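Local coordinates for protein transcriptional regulator, LacI family (Arthrobacter sp., PDB 4RKQ) that probably binds a small effector, likely a sugar, through its periplasmic-binding-protein-like core and so regulates transcription as a LacI-family repressor or activator, at residues A32-W46 with L246-V258. Numbering follows the deposited sequence.
Sequences AFASSVVELATLRGW and LREVGRAAVELLV
Ser-36 OG donates a hydrogen bond of 2.7 Å to Leu-246 O. The hydroxyl lies above the carbonyl plane, and Gly-250 N reaches the same oxygen from the opposite face. OG stands anti to the Ser-36 backbone N (chi1 167°), which turns it to the neighbouring helix. Gly-250 lets the two helices come close: its CA is 4.9 Å from Val-37 CA. Leu-40 lays CD1 on the backbone there, which carries no side chain at Gly-250, 3.3 Å from Arg-251 N. Val-254 fits between Leu-40 CB, met by CG2, and Arg-44 CD, met by CG1. At the far end Val-258 CG2 sits over the centre of the Arg-44 guanidinium, 3.4 Å from CZ. Arg-44 CD in turn lies over one face of the Trp-46 ring. Leu-257 CD2 approaches Trp-46 CZ3 obliquely at 3.8 Å. At the other end Val-249 CG1 meets the edge of the Phe-33 ring, one face of which lies under Val-37 CG2. Gly-45, with positive phi, forms a Schellman motif and leads into Trp-46. Phe-33, Val-37 and Leu-257 also rest on Ile-75 of the central sheet. The helices cross at -53° on the parallel strands 17-22, 73-76 and 94-97, an alpha/beta layer characteristic of a periplasmic-binding-protein-like subdomain.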
loop_
_atom_site.group_PDB
_atom_site.type_symbol
_atom_site.label_atom_id
_atom_site.label_comp_id
_atom_site.label_asym_id
_atom_site.label_seq_id
_atom_site.Cartn_x
_atom_site.Cartn_y
_atom_site.Cartn_z
ATOM N N ALA A 32 5.088 -1.735 1.120
ATOM C CA ALA A 32 6.362 -1.003 1.029
ATOM C C ALA A 32 7.545 -1.914 1.297
ATOM O O ALA A 32 8.539 -1.919 0.561
ATOM C CB ALA A 32 6.365 0.159 1.975
ATOM N N PHE A 33 7.421 -2.737 2.322
ATOM C CA PHE A 33 8.412 -3.755 2.626
ATOM C C PHE A 33 8.572 -4.746 1.479
ATOM O O PHE A 33 9.674 -5.020 1.021
ATOM C CB PHE A 33 8.021 -4.505 3.901
ATOM C CG PHE A 33 8.841 -5.723 4.150
ATOM C CD1 PHE A 33 10.132 -5.609 4.608
ATOM C CD2 PHE A 33 8.316 -6.969 3.939
ATOM C CE1 PHE A 33 10.903 -6.702 4.839
ATOM C CE2 PHE A 33 9.086 -8.073 4.166
ATOM C CZ PHE A 33 10.369 -7.945 4.615
ATOM N N ALA A 34 7.466 -5.306 1.014
ATOM C CA ALA A 34 7.513 -6.241 -0.084
ATOM C C ALA A 34 8.160 -5.656 -1.319
ATOM O O ALA A 34 8.995 -6.325 -1.918
ATOM C CB ALA A 34 6.126 -6.789 -0.423
ATOM N N SER A 35 7.785 -4.442 -1.695
ATOM C CA SER A 35 8.333 -3.810 -2.885
ATOM C C SER A 35 9.871 -3.689 -2.746
ATOM O O SER A 35 10.616 -3.903 -3.694
ATOM C CB SER A 35 7.733 -2.411 -3.065
ATOM O OG SER A 35 8.296 -1.774 -4.195
ATOM N N SER A 36 10.340 -3.319 -1.557
ATOM C CA SER A 36 11.772 -3.121 -1.353
ATOM C C SER A 36 12.527 -4.450 -1.504
ATOM O O SER A 36 13.603 -4.519 -2.122
ATOM C CB SER A 36 12.006 -2.476 0.019
ATOM O OG SER A 36 13.369 -2.566 0.326
ATOM N N VAL A 37 11.964 -5.522 -0.958
ATOM C CA VAL A 37 12.547 -6.855 -1.105
ATOM C C VAL A 37 12.480 -7.344 -2.553
ATOM O O VAL A 37 13.473 -7.894 -3.074
ATOM C CB VAL A 37 11.913 -7.924 -0.162
ATOM C CG1 VAL A 37 12.503 -9.293 -0.447
ATOM C CG2 VAL A 37 12.141 -7.561 1.300
ATOM N N VAL A 38 11.354 -7.123 -3.222
ATOM C CA VAL A 38 11.246 -7.544 -4.615
ATOM C C VAL A 38 12.264 -6.793 -5.505
ATOM O O VAL A 38 12.831 -7.415 -6.376
ATOM C CB VAL A 38 9.851 -7.391 -5.176
ATOM C CG1 VAL A 38 9.824 -7.758 -6.625
ATOM C CG2 VAL A 38 8.911 -8.337 -4.443
ATOM N N GLU A 39 12.439 -5.498 -5.266
ATOM C CA GLU A 39 13.481 -4.693 -5.931
ATOM C C GLU A 39 14.880 -5.321 -5.817
ATOM O O GLU A 39 15.535 -5.586 -6.827
ATOM C CB GLU A 39 13.522 -3.279 -5.393
ATOM C CG GLU A 39 14.655 -2.384 -5.953
ATOM C CD GLU A 39 14.434 -1.854 -7.360
ATOM O OE1 GLU A 39 13.432 -2.221 -8.020
ATOM O OE2 GLU A 39 15.284 -1.049 -7.821
ATOM N N LEU A 40 15.314 -5.607 -4.599
ATOM C CA LEU A 40 16.685 -6.092 -4.385
ATOM C C LEU A 40 16.863 -7.479 -4.932
ATOM O O LEU A 40 17.875 -7.762 -5.534
ATOM C CB LEU A 40 17.076 -6.006 -2.915
ATOM C CG LEU A 40 17.048 -4.590 -2.397
ATOM C CD1 LEU A 40 17.003 -4.620 -0.883
ATOM C CD2 LEU A 40 18.233 -3.806 -2.918
ATOM N N ALA A 41 15.853 -8.343 -4.807
ATOM C CA ALA A 41 15.949 -9.681 -5.288
ATOM C C ALA A 41 15.957 -9.689 -6.797
ATOM O O ALA A 41 16.688 -10.479 -7.441
ATOM C CB ALA A 41 14.791 -10.547 -4.758
ATOM N N THR A 42 15.119 -8.847 -7.380
ATOM C CA THR A 42 14.969 -8.811 -8.806
ATOM C C THR A 42 16.317 -8.355 -9.432
ATOM O O THR A 42 16.752 -8.855 -10.453
ATOM C CB THR A 42 13.807 -7.888 -9.226
ATOM O OG1 THR A 42 12.546 -8.484 -8.810
ATOM C CG2 THR A 42 13.814 -7.699 -10.716
ATOM N N LEU A 43 16.958 -7.429 -8.765
ATOM C CA LEU A 43 18.237 -6.910 -9.244
ATOM C C LEU A 43 19.397 -7.905 -9.104
ATOM O O LEU A 43 20.453 -7.704 -9.731
ATOM C CB LEU A 43 18.532 -5.640 -8.542
ATOM C CG LEU A 43 17.669 -4.441 -8.870
ATOM C CD1 LEU A 43 18.067 -3.261 -7.968
ATOM C CD2 LEU A 43 17.777 -4.088 -10.331
ATOM N N ARG A 44 19.197 -8.979 -8.321
ATOM C CA ARG A 44 20.119 -10.107 -8.290
ATOM C C ARG A 44 19.740 -11.179 -9.285
ATOM O O ARG A 44 20.391 -12.268 -9.323
ATOM C CB ARG A 44 20.195 -10.721 -6.886
ATOM C CG ARG A 44 20.634 -9.787 -5.774
ATOM C CD ARG A 44 20.925 -10.582 -4.524
ATOM N NE ARG A 44 22.127 -11.389 -4.689
ATOM C CZ ARG A 44 23.349 -10.953 -4.370
ATOM N NH1 ARG A 44 23.511 -9.736 -3.848
ATOM N NH2 ARG A 44 24.391 -11.746 -4.567
ATOM N N GLY A 45 18.731 -10.945 -10.106
ATOM C CA GLY A 45 18.269 -11.937 -11.083
ATOM C C GLY A 45 17.386 -13.028 -10.510
ATOM O O GLY A 45 17.180 -14.062 -11.131
ATOM N N TRP A 46 16.939 -12.821 -9.288
ATOM C CA TRP A 46 16.080 -13.792 -8.595
ATOM C C TRP A 46 14.587 -13.638 -9.010
ATOM O O TRP A 46 14.151 -12.563 -9.394
ATOM C CB TRP A 46 16.215 -13.562 -7.106
ATOM C CG TRP A 46 17.505 -13.876 -6.529
ATOM C CD1 TRP A 46 18.612 -14.404 -7.162
ATOM C CD2 TRP A 46 17.842 -13.773 -5.140
ATOM N NE1 TRP A 46 19.617 -14.600 -6.231
ATOM C CE2 TRP A 46 19.181 -14.184 -5.002
ATOM C CE3 TRP A 46 17.145 -13.317 -4.003
ATOM C CZ2 TRP A 46 19.825 -14.212 -3.774
ATOM C CZ3 TRP A 46 17.804 -13.298 -2.794
ATOM C CH2 TRP A 46 19.127 -13.777 -2.687
ATOM N N LEU A 246 13.154 1.693 4.214
ATOM C CA LEU A 246 12.754 0.365 3.776
ATOM C C LEU A 246 13.780 -0.266 2.872
ATOM O O LEU A 246 13.827 -1.450 2.777
ATOM C CB LEU A 246 11.392 0.432 3.101
ATOM C CG LEU A 246 10.389 0.497 4.268
ATOM C CD1 LEU A 246 9.089 1.147 3.866
ATOM C CD2 LEU A 246 10.172 -0.897 4.838
ATOM N N ARG A 247 14.649 0.529 2.241
ATOM C CA ARG A 247 15.757 -0.045 1.472
ATOM C C ARG A 247 16.760 -0.785 2.368
ATOM O O ARG A 247 17.305 -1.814 1.965
ATOM C CB ARG A 247 16.488 1.027 0.668
ATOM C CG ARG A 247 15.676 1.550 -0.497
ATOM C CD ARG A 247 16.549 2.376 -1.424
ATOM N NE ARG A 247 15.981 3.707 -1.574
ATOM C CZ ARG A 247 16.576 4.836 -1.206
ATOM N NH1 ARG A 247 15.940 5.979 -1.385
ATOM N NH2 ARG A 247 17.802 4.835 -0.688
ATOM N N GLU A 248 17.040 -0.215 3.537
ATOM C CA GLU A 248 17.892 -0.841 4.571
ATOM C C GLU A 248 17.286 -2.111 5.163
ATOM O O GLU A 248 17.998 -3.088 5.403
ATOM C CB GLU A 248 18.150 0.140 5.723
ATOM C CG GLU A 248 19.508 0.805 5.672
ATOM C CD GLU A 248 19.426 2.294 5.917
ATOM O OE1 GLU A 248 19.596 2.726 7.075
ATOM O OE2 GLU A 248 19.169 3.032 4.944
ATOM N N VAL A 249 15.991 -2.086 5.450
ATOM C CA VAL A 249 15.349 -3.299 5.971
ATOM C C VAL A 249 15.398 -4.403 4.922
ATOM O O VAL A 249 15.777 -5.559 5.206
ATOM C CB VAL A 249 13.896 -3.090 6.406
ATOM C CG1 VAL A 249 13.341 -4.413 6.894
ATOM C CG2 VAL A 249 13.803 -2.057 7.511
ATOM N N GLY A 250 15.007 -4.038 3.708
ATOM C CA GLY A 250 15.149 -4.899 2.534
ATOM C C GLY A 250 16.547 -5.420 2.300
ATOM O O GLY A 250 16.744 -6.633 2.066
ATOM N N ARG A 251 17.540 -4.531 2.332
ATOM C CA ARG A 251 18.922 -5.006 2.186
ATOM C C ARG A 251 19.353 -5.943 3.304
ATOM O O ARG A 251 20.062 -6.915 3.073
ATOM C CB ARG A 251 19.879 -3.823 2.042
ATOM C CG ARG A 251 21.290 -4.165 1.636
ATOM C CD ARG A 251 21.999 -2.987 0.962
ATOM N NE ARG A 251 21.586 -1.680 1.476
ATOM C CZ ARG A 251 21.912 -1.175 2.671
ATOM N NH1 ARG A 251 21.469 0.030 3.011
ATOM N NH2 ARG A 251 22.658 -1.855 3.538
ATOM N N ALA A 252 18.975 -5.664 4.532
ATOM C CA ALA A 252 19.384 -6.526 5.626
ATOM C C ALA A 252 18.845 -7.949 5.408
ATOM O O ALA A 252 19.543 -8.942 5.614
ATOM C CB ALA A 252 18.863 -5.956 6.935
ATOM N N ALA A 253 17.583 -8.067 5.024
ATOM C CA ALA A 253 17.006 -9.398 4.706
ATOM C C ALA A 253 17.671 -10.097 3.515
ATOM O O ALA A 253 18.047 -11.236 3.584
ATOM C CB ALA A 253 15.497 -9.291 4.500
ATOM N N VAL A 254 17.791 -9.423 2.394
ATOM C CA VAL A 254 18.361 -10.039 1.215
ATOM C C VAL A 254 19.830 -10.357 1.395
ATOM O O VAL A 254 20.291 -11.433 1.003
ATOM C CB VAL A 254 18.194 -9.121 -0.003
ATOM C CG1 VAL A 254 18.994 -9.639 -1.209
ATOM C CG2 VAL A 254 16.732 -8.984 -0.320
ATOM N N GLU A 255 20.563 -9.480 2.062
ATOM C CA GLU A 255 21.981 -9.768 2.287
ATOM C C GLU A 255 22.162 -10.931 3.256
ATOM O O GLU A 255 23.004 -11.797 3.058
ATOM C CB GLU A 255 22.703 -8.519 2.774
ATOM C CG GLU A 255 22.867 -7.557 1.628
ATOM C CD GLU A 255 23.652 -6.317 2.020
ATOM O OE1 GLU A 255 23.851 -6.062 3.226
ATOM O OE2 GLU A 255 24.051 -5.577 1.109
ATOM N N LEU A 256 21.327 -11.011 4.277
ATOM C CA LEU A 256 21.345 -12.181 5.108
ATOM C C LEU A 256 21.076 -13.453 4.282
ATOM O O LEU A 256 21.731 -14.497 4.473
ATOM C CB LEU A 256 20.286 -12.016 6.200
ATOM C CG LEU A 256 20.203 -12.989 7.324
ATOM C CD1 LEU A 256 21.579 -13.317 7.875
ATOM C CD2 LEU A 256 19.318 -12.392 8.412
ATOM N N LEU A 257 20.089 -13.403 3.389
ATOM C CA LEU A 257 19.751 -14.599 2.610
ATOM C C LEU A 257 20.902 -14.942 1.663
ATOM O O LEU A 257 21.220 -16.089 1.471
ATOM C CB LEU A 257 18.497 -14.367 1.798
ATOM C CG LEU A 257 18.023 -15.540 0.959
ATOM C CD1 LEU A 257 17.863 -16.815 1.790
ATOM C CD2 LEU A 257 16.709 -15.116 0.302
ATOM N N VAL A 258 21.536 -13.926 1.075
ATOM C CA VAL A 258 22.730 -14.207 0.248
ATOM C C VAL A 258 23.775 -15.005 1.052
ATOM O O VAL A 258 24.337 -15.983 0.555
ATOM C CB VAL A 258 23.374 -12.926 -0.315
ATOM C CG1 VAL A 258 24.720 -13.242 -0.987
ATOM C CG2 VAL A 258 22.432 -12.237 -1.306
#